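Local coordinates for protein aminoglycoside phosphotransferase (Alicyclobacillus acidocaldarius subsp. acidocaldarius, PDB 4PDY) that probably transfers phosphate groups, with a kinase-like fold, and holds a bound histidine in this crystal, at residues Gln72-Lys84 and Tyr129-Phe141. Residues are numbered along the deposited sequence; the frame is centred on the assembly and turned at random.
Sequences QCLRHAQEQGFTK and YTLAQFHEATRSF
Ala77 and Ala137 meet where helices 72-79 and 129-137 cross almost at right angles, their axes 9.2 Å apart at closest approach. At the crossing the two methyl groups touch, Ala77 CB to Ala137 CB at 3.8 Å, with Phe82 CB and Gln80 CB also packing against Ala137. To one side of this point lie His76 and Phe141, side by side but pointing opposite ways, with ring planes 31° apart. Each lays its CB over the other's ring face in a reciprocal CH-pi contact. Water 1, in the plane of the His76 ring, bonds to NE2 and donates to Arg139 O, with a weaker bond to Ala137 O. Cys73 SG, turned anti to its own nitrogen (chi1 -180°), reaches Thr138 CG2 at 3.6 Å and lies obliquely to the Phe134 and Phe141 rings. Thr138 OG1 donates to Phe134 O from a position tilted out of that carbonyl's plane, and accepts from Trp221 N.

A Schellman motif, with Gly81 at positive phi, closes helix 72-79, and residues 82-84 then run beside helix 129-137. Phe82 lays one ring face over Phe134 CA, while its edge meets Gln133 CB and Thr130 O. Further on, Lys84 packs CB tightly on Thr130 CG2, at 3.4 Å, and bends at chi2 and chi4 to bring NZ within 2.9 Å of Gln133 OE1. That hydrogen bond approaches the carbonyl at 128°. Water 3 joins NZ to Thr130 OG1, which also bonds to Val239 O.

The contact joins the helix 64-79 of the N-terminal lobe to the first long helix of the C-terminal lobe in this kinase-like fold. Trp221 of strand 221-222 touches Cys73 and Phe134, strand 239-241 packs on Thr130, and helix 271-284 covers Ala132.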
ATOM      1  N   GLN A  72       2.872  15.678  12.858  1.00 12.62           N
ATOM      2  CA  GLN A  72       2.838  15.354  14.296  1.00 12.22           C
ATOM      3  C   GLN A  72       2.907  13.864  14.589  1.00 11.11           C
ATOM      4  O   GLN A  72       3.534  13.452  15.561  1.00 12.23           O
ATOM      5  CB  GLN A  72       1.623  15.961  15.006  1.00 14.45           C
ATOM      6  CG  GLN A  72       1.658  17.468  15.143  1.00 14.16           C
ATOM      7  CD  GLN A  72       2.852  17.972  15.926  1.00 16.75           C
ATOM      8  OE1 GLN A  72       3.069  17.593  17.080  1.00 20.21           O
ATOM      9  NE2 GLN A  72       3.635  18.830  15.299  1.00 18.03           N
ATOM     10  N   CYS A  73       2.248  13.066  13.752  1.00 10.13           N
ATOM     11  CA  CYS A  73       2.325  11.625  13.857  1.00 10.42           C
ATOM     12  C   CYS A  73       3.753  11.136  13.725  1.00 11.60           C
ATOM     13  O   CYS A  73       4.220  10.332  14.531  1.00 11.19           O
ATOM     14  CB  CYS A  73       1.436  10.978  12.808  1.00 12.06           C
ATOM     15  SG  CYS A  73       1.514   9.200  12.934  1.00 13.75           S
ATOM     16  N   LEU A  74       4.441  11.609  12.689  1.00 10.96           N
ATOM     17  CA  LEU A  74       5.828  11.209  12.504  1.00 11.38           C
ATOM     18  C   LEU A  74       6.725  11.702  13.617  1.00 11.45           C
ATOM     19  O   LEU A  74       7.633  10.972  14.041  1.00 13.92           O
ATOM     20  CB  LEU A  74       6.301  11.624  11.120  1.00 11.78           C
ATOM     21  CG  LEU A  74       5.729  10.691  10.036  1.00 16.33           C
ATOM     22  CD1 LEU A  74       5.815  11.326   8.663  1.00 22.05           C
ATOM     23  CD2 LEU A  74       6.397   9.318  10.087  1.00 16.67           C
ATOM     24  N   ARG A  75       6.512  12.909  14.121  0.50 11.61           N
ATOM     25  CA  ARG A  75       7.348  13.353  15.227  0.50 13.15           C
ATOM     26  C   ARG A  75       7.060  12.538  16.485  0.50 12.28           C
ATOM     27  O   ARG A  75       7.973  12.257  17.266  0.50 12.64           O
ATOM     28  CB  ARG A  75       7.194  14.844  15.462  0.50 12.70           C
ATOM     29  CG  ARG A  75       8.003  15.642  14.453  0.50 15.92           C
ATOM     30  CD  ARG A  75       7.975  17.129  14.715  0.50 15.54           C
ATOM     31  NE  ARG A  75       8.431  17.905  13.562  0.50 16.84           N
ATOM     32  CZ  ARG A  75       8.179  19.198  13.417  0.50 15.85           C
ATOM     33  NH1 ARG A  75       7.479  19.835  14.335  0.50 19.60           N
ATOM     34  NH2 ARG A  75       8.602  19.850  12.351  0.50 19.38           N
ATOM     35  N   HIS A  76       5.800  12.143  16.687  1.00 11.86           N
ATOM     36  CA  HIS A  76       5.502  11.243  17.801  1.00 12.22           C
ATOM     37  C   HIS A  76       6.245   9.910  17.650  1.00 12.26           C
ATOM     38  O   HIS A  76       6.915   9.426  18.578  1.00 14.17           O
ATOM     39  CB  HIS A  76       4.000  10.999  17.899  1.00 11.76           C
ATOM     40  CG  HIS A  76       3.668   9.940  18.889  1.00 13.30           C
ATOM     41  ND1 HIS A  76       3.402  10.217  20.208  1.00 17.06           N
ATOM     42  CD2 HIS A  76       3.662   8.592  18.777  1.00 14.73           C
ATOM     43  CE1 HIS A  76       3.203   9.086  20.863  1.00 16.69           C
ATOM     44  NE2 HIS A  76       3.376   8.088  20.018  1.00 16.35           N
ATOM     45  N   ALA A  77       6.142   9.328  16.469  1.00 11.02           N
ATOM     46  CA  ALA A  77       6.839   8.084  16.188  1.00 12.58           C
ATOM     47  C   ALA A  77       8.349   8.224  16.458  1.00 14.44           C
ATOM     48  O   ALA A  77       8.983   7.356  17.059  1.00 13.97           O
ATOM     49  CB  ALA A  77       6.571   7.657  14.748  1.00 13.23           C
ATOM     50  N   GLN A  78       8.906   9.347  16.037  1.00 14.22           N
ATOM     51  CA  GLN A  78      10.315   9.594  16.258  1.00 14.94           C
ATOM     52  C   GLN A  78      10.717   9.647  17.735  1.00 17.43           C
ATOM     53  O   GLN A  78      11.787   9.151  18.118  1.00 17.55           O
ATOM     54  CB  GLN A  78      10.672  10.896  15.610  1.00 16.29           C
ATOM     55  CG  GLN A  78      12.056  11.339  15.970  1.00 19.43           C
ATOM     56  CD  GLN A  78      12.351  12.589  15.254  1.00 21.83           C
ATOM     57  OE1 GLN A  78      11.659  13.606  15.450  1.00 20.73           O
ATOM     58  NE2 GLN A  78      13.316  12.529  14.358  1.00 22.83           N
ATOM     59  N   GLU A  79       9.875  10.271  18.566  0.50 18.27           N
ATOM     60  CA  GLU A  79      10.115  10.307  20.020  0.50 20.74           C
ATOM     61  C   GLU A  79      10.084   8.902  20.626  0.50 19.28           C
ATOM     62  O   GLU A  79      10.622   8.681  21.708  0.50 24.61           O
ATOM     63  CB  GLU A  79       9.099  11.220  20.757  0.50 23.38           C
ATOM     64  CG  GLU A  79       9.455  12.704  20.766  0.50 24.40           C
ATOM     65  CD  GLU A  79       9.053  13.433  22.062  0.50 26.04           C
ATOM     66  OE1 GLU A  79       8.422  12.811  22.953  0.50 32.81           O
ATOM     67  OE2 GLU A  79       9.378  14.638  22.205  0.50 18.05           O
ATOM     68  N   GLN A  80       9.437   7.967  19.929  1.00 17.10           N
ATOM     69  CA  GLN A  80       9.434   6.553  20.301  1.00 19.80           C
ATOM     70  C   GLN A  80      10.553   5.740  19.634  1.00 18.94           C
ATOM     71  O   GLN A  80      10.612   4.524  19.814  1.00 25.37           O
ATOM     72  CB  GLN A  80       8.084   5.929  19.934  1.00 21.00           C
ATOM     73  CG  GLN A  80       6.896   6.594  20.612  1.00 23.42           C
ATOM     74  CD  GLN A  80       6.984   6.506  22.115  1.00 27.91           C
ATOM     75  OE1 GLN A  80       6.954   7.513  22.812  1.00 36.07           O
ATOM     76  NE2 GLN A  80       7.104   5.295  22.620  1.00 33.53           N
ATOM     77  N   GLY A  81      11.428   6.385  18.852  1.00 16.13           N
ATOM     78  CA  GLY A  81      12.574   5.698  18.261  1.00 16.18           C
ATOM     79  C   GLY A  81      12.500   5.474  16.762  1.00 12.52           C
ATOM     80  O   GLY A  81      13.449   4.977  16.164  1.00 16.35           O
ATOM     81  N   PHE A  82      11.383   5.829  16.132  1.00 11.68           N
ATOM     82  CA  PHE A  82      11.209   5.541  14.713  1.00 11.41           C
ATOM     83  C   PHE A  82      12.124   6.437  13.860  1.00 11.06           C
ATOM     84  O   PHE A  82      12.131   7.649  14.024  1.00 11.37           O
ATOM     85  CB  PHE A  82       9.769   5.803  14.316  1.00 10.96           C
ATOM     86  CG  PHE A  82       9.420   5.382  12.915  1.00  9.00           C
ATOM     87  CD1 PHE A  82       9.530   4.068  12.506  1.00 10.90           C
ATOM     88  CD2 PHE A  82       8.985   6.327  11.981  1.00  9.48           C
ATOM     89  CE1 PHE A  82       9.169   3.693  11.236  1.00  9.72           C
ATOM     90  CE2 PHE A  82       8.614   5.942  10.710  1.00 10.62           C
ATOM     91  CZ  PHE A  82       8.729   4.633  10.330  1.00 10.16           C
ATOM     92  N   THR A  83      12.802   5.815  12.905  1.00  9.62           N
ATOM     93  CA  THR A  83      13.760   6.515  12.043  1.00 10.42           C
ATOM     94  C   THR A  83      13.418   6.404  10.564  1.00 11.36           C
ATOM     95  O   THR A  83      14.033   7.091   9.752  1.00 12.32           O
ATOM     96  CB  THR A  83      15.192   5.917  12.177  1.00 12.97           C
ATOM     97  OG1 THR A  83      15.209   4.584  11.607  1.00 13.74           O
ATOM     98  CG2 THR A  83      15.612   5.872  13.611  1.00 13.88           C
ATOM     99  N   LYS A  84      12.434   5.592  10.199  1.00 12.14           N
ATOM    100  CA  LYS A  84      12.305   5.115   8.823  1.00 13.00           C
ATOM    101  C   LYS A  84      11.391   5.977   7.976  1.00 12.36           C
ATOM    102  O   LYS A  84      10.455   5.480   7.339  1.00 12.43           O
ATOM    103  CB  LYS A  84      11.831   3.653   8.785  1.00 13.70           C
ATOM    104  CG  LYS A  84      12.647   2.703   9.657  1.00 13.77           C
ATOM    105  CD  LYS A  84      14.051   2.481   9.092  1.00 14.31           C
ATOM    106  CE  LYS A  84      14.876   1.573   9.975  1.00 14.82           C
ATOM    107  NZ  LYS A  84      14.331   0.199  10.180  1.00 13.71           N
ATOM    108  N   TYR A 129       9.678  -4.810   8.301  1.00  9.01           N
ATOM    109  CA  TYR A 129      10.246  -4.329   9.544  1.00  9.37           C
ATOM    110  C   TYR A 129       9.861  -2.878   9.772  1.00  8.60           C
ATOM    111  O   TYR A 129       9.433  -2.465  10.859  1.00  9.43           O
ATOM    112  CB  TYR A 129      11.773  -4.534   9.514  1.00  9.53           C
ATOM    113  CG  TYR A 129      12.503  -4.329  10.816  1.00 11.08           C
ATOM    114  CD1 TYR A 129      12.115  -4.999  11.969  1.00 14.51           C
ATOM    115  CD2 TYR A 129      13.647  -3.536  10.865  1.00 15.11           C
ATOM    116  CE1 TYR A 129      12.817  -4.827  13.156  1.00 15.50           C
ATOM    117  CE2 TYR A 129      14.343  -3.368  12.037  1.00 17.73           C
ATOM    118  CZ  TYR A 129      13.929  -4.009  13.180  1.00 17.56           C
ATOM    119  OH  TYR A 129      14.617  -3.843  14.352  1.00 23.54           O
ATOM    120  N   THR A 130      10.080  -2.070   8.741  1.00  8.41           N
ATOM    121  CA  THR A 130       9.781  -0.656   8.825  1.00  8.82           C
ATOM    122  C   THR A 130       8.280  -0.400   9.086  1.00  7.91           C
ATOM    123  O   THR A 130       7.933   0.446   9.925  1.00  9.07           O
ATOM    124  CB  THR A 130      10.272   0.047   7.542  1.00  9.02           C
ATOM    125  OG1 THR A 130      11.705   0.085   7.578  1.00 10.05           O
ATOM    126  CG2 THR A 130       9.689   1.425   7.396  1.00 10.62           C
ATOM    127  N   LEU A 131       7.423  -1.079   8.328  1.00  8.55           N
ATOM    128  CA  LEU A 131       5.982  -0.922   8.540  1.00  8.83           C
ATOM    129  C   LEU A 131       5.576  -1.299   9.977  1.00  9.07           C
ATOM    130  O   LEU A 131       4.768  -0.608  10.603  1.00 10.12           O
ATOM    131  CB  LEU A 131       5.215  -1.766   7.529  1.00  9.86           C
ATOM    132  CG  LEU A 131       5.259  -1.259   6.077  1.00 10.99           C
ATOM    133  CD1 LEU A 131       4.767  -2.372   5.157  1.00 11.76           C
ATOM    134  CD2 LEU A 131       4.459   0.025   5.888  1.00 11.03           C
ATOM    135  N   ALA A 132       6.140  -2.385  10.478  1.00  9.03           N
ATOM    136  CA  ALA A 132       5.868  -2.817  11.841  1.00 10.70           C
ATOM    137  C   ALA A 132       6.344  -1.794  12.858  1.00  9.53           C
ATOM    138  O   ALA A 132       5.689  -1.513  13.855  1.00 10.69           O
ATOM    139  CB  ALA A 132       6.509  -4.157  12.080  1.00 10.78           C
ATOM    140  N   GLN A 133       7.527  -1.230  12.613  1.00  9.13           N
ATOM    141  CA  GLN A 133       8.057  -0.196  13.498  1.00  9.74           C
ATOM    142  C   GLN A 133       7.162   1.035  13.511  1.00  9.29           C
ATOM    143  O   GLN A 133       6.953   1.644  14.557  1.00 10.54           O
ATOM    144  CB  GLN A 133       9.489   0.193  13.099  1.00 10.59           C
ATOM    145  CG  GLN A 133      10.517  -0.877  13.381  1.00 10.67           C
ATOM    146  CD  GLN A 133      11.907  -0.468  12.971  1.00 12.48           C
ATOM    147  OE1 GLN A 133      12.081   0.212  11.939  1.00 13.68           O
ATOM    148  NE2 GLN A 133      12.901  -0.806  13.795  1.00 13.18           N
ATOM    149  N   PHE A 134       6.672   1.432  12.343  1.00  9.19           N
ATOM    150  CA  PHE A 134       5.768   2.577  12.271  1.00  9.91           C
ATOM    151  C   PHE A 134       4.488   2.332  13.079  1.00 10.43           C
ATOM    152  O   PHE A 134       4.045   3.193  13.822  1.00 10.20           O
ATOM    153  CB  PHE A 134       5.439   2.888  10.806  1.00 10.50           C
ATOM    154  CG  PHE A 134       4.456   4.024  10.621  1.00  9.71           C
ATOM    155  CD1 PHE A 134       4.743   5.295  11.077  1.00 10.34           C
ATOM    156  CD2 PHE A 134       3.247   3.815   9.989  1.00  9.86           C
ATOM    157  CE1 PHE A 134       3.850   6.332  10.907  1.00 11.47           C
ATOM    158  CE2 PHE A 134       2.354   4.838   9.802  1.00 11.07           C
ATOM    159  CZ  PHE A 134       2.644   6.100  10.286  1.00 11.07           C
ATOM    160  N   HIS A 135       3.946   1.138  12.931  1.00 10.19           N
ATOM    161  CA  HIS A 135       2.705   0.794  13.620  1.00 10.38           C
ATOM    162  C   HIS A 135       2.918   0.807  15.122  1.00 11.03           C
ATOM    163  O   HIS A 135       2.106   1.369  15.866  1.00 11.26           O
ATOM    164  CB  HIS A 135       2.204  -0.555  13.139  1.00 11.85           C
ATOM    165  CG  HIS A 135       0.783  -0.825  13.519  1.00 12.60           C
ATOM    166  ND1 HIS A 135      -0.278  -0.415  12.750  1.00 14.88           N
ATOM    167  CD2 HIS A 135       0.254  -1.445  14.598  1.00 13.61           C
ATOM    168  CE1 HIS A 135      -1.407  -0.778  13.335  1.00 14.42           C
ATOM    169  NE2 HIS A 135      -1.107  -1.398  14.459  1.00 17.25           N
ATOM    170  N   GLU A 136       4.034   0.239  15.563  1.00 11.32           N
ATOM    171  CA  GLU A 136       4.347   0.174  16.989  1.00 12.49           C
ATOM    172  C   GLU A 136       4.573   1.566  17.570  1.00 11.58           C
ATOM    173  O   GLU A 136       4.090   1.904  18.652  1.00 13.46           O
ATOM    174  CB  GLU A 136       5.569  -0.716  17.209  1.00 14.82           C
ATOM    175  CG  GLU A 136       6.025  -0.856  18.653  1.00 17.97           C
ATOM    176  CD  GLU A 136       5.119  -1.737  19.508  1.00 22.16           C
ATOM    177  OE1 GLU A 136       4.176  -2.362  18.975  1.00 28.16           O
ATOM    178  OE2 GLU A 136       5.370  -1.817  20.726  1.00 33.96           O
ATOM    179  N   ALA A 137       5.368   2.380  16.853  1.00 11.59           N
ATOM    180  CA  ALA A 137       5.728   3.718  17.323  1.00 10.50           C
ATOM    181  C   ALA A 137       4.562   4.697  17.382  1.00 10.77           C
ATOM    182  O   ALA A 137       4.707   5.770  17.947  1.00 12.65           O
ATOM    183  CB  ALA A 137       6.841   4.309  16.459  1.00 11.33           C
ATOM    184  N   THR A 138       3.444   4.339  16.755  1.00 11.42           N
ATOM    185  CA  THR A 138       2.269   5.206  16.715  1.00 12.14           C
ATOM    186  C   THR A 138       1.079   4.667  17.515  1.00 13.16           C
ATOM    187  O   THR A 138      -0.024   5.202  17.434  1.00 13.36           O
ATOM    188  CB  THR A 138       1.830   5.490  15.269  1.00 12.16           C
ATOM    189  OG1 THR A 138       1.594   4.262  14.575  1.00 10.96           O
ATOM    190  CG2 THR A 138       2.903   6.296  14.531  1.00 12.76           C
ATOM    191  N   ARG A 139       1.315   3.611  18.285  1.00 13.48           N
ATOM    192  CA  ARG A 139       0.266   3.051  19.140  1.00 14.35           C
ATOM    193  C   ARG A 139      -0.297   4.159  20.015  1.00 14.86           C
ATOM    194  O   ARG A 139       0.430   4.994  20.542  1.00 15.46           O
ATOM    195  CB  ARG A 139       0.896   1.964  20.017  1.00 18.47           C
ATOM    196  CG  ARG A 139      -0.054   1.158  20.870  1.00 24.06           C
ATOM    197  CD  ARG A 139       0.652  -0.058  21.470  1.00 33.19           C
ATOM    198  NE  ARG A 139       0.727  -1.184  20.529  1.00 40.43           N
ATOM    199  CZ  ARG A 139      -0.125  -2.216  20.486  1.00 39.07           C
ATOM    200  NH1 ARG A 139      -1.143  -2.295  21.332  1.00 47.78           N
ATOM    201  NH2 ARG A 139       0.032  -3.175  19.584  1.00 45.16           N
ATOM    202  N   SER A 140      -1.615   4.168  20.162  1.00 15.84           N
ATOM    203  CA  SER A 140      -2.281   5.126  21.027  1.00 19.32           C
ATOM    204  C   SER A 140      -2.234   6.583  20.546  1.00 17.97           C
ATOM    205  O   SER A 140      -2.757   7.451  21.246  1.00 21.78           O
ATOM    206  CB  SER A 140      -1.749   5.053  22.474  1.00 22.60           C
ATOM    207  OG  SER A 140      -1.978   3.773  23.049  1.00 33.95           O
ATOM    208  N   PHE A 141      -1.649   6.862  19.370  1.00 16.65           N
ATOM    209  CA  PHE A 141      -1.527   8.245  18.899  1.00 16.38           C
ATOM    210  C   PHE A 141      -2.742   8.610  18.065  1.00 13.35           C
ATOM    211  O   PHE A 141      -2.972   8.016  17.011  1.00 14.21           O
ATOM    212  CB  PHE A 141      -0.271   8.457  18.040  1.00 14.76           C
ATOM    213  CG  PHE A 141      -0.125   9.886  17.558  1.00 13.17           C
ATOM    214  CD1 PHE A 141       0.265  10.882  18.432  1.00 14.64           C
ATOM    215  CD2 PHE A 141      -0.503  10.251  16.276  1.00 13.38           C
ATOM    216  CE1 PHE A 141       0.339  12.202  18.018  1.00 14.60           C
ATOM    217  CE2 PHE A 141      -0.445  11.567  15.852  1.00 14.78           C
ATOM    218  CZ  PHE A 141      -0.004  12.548  16.725  1.00 14.96           C
TER
HETATM  219  O   HOH W   1       3.097   5.476  20.824  1.00 17.16           O
HETATM  220  O   HOH W   2      12.888   2.796  13.298  1.00 12.52           O
HETATM  221  O   HOH W   3      14.088  -1.280   7.567  1.00 10.74           O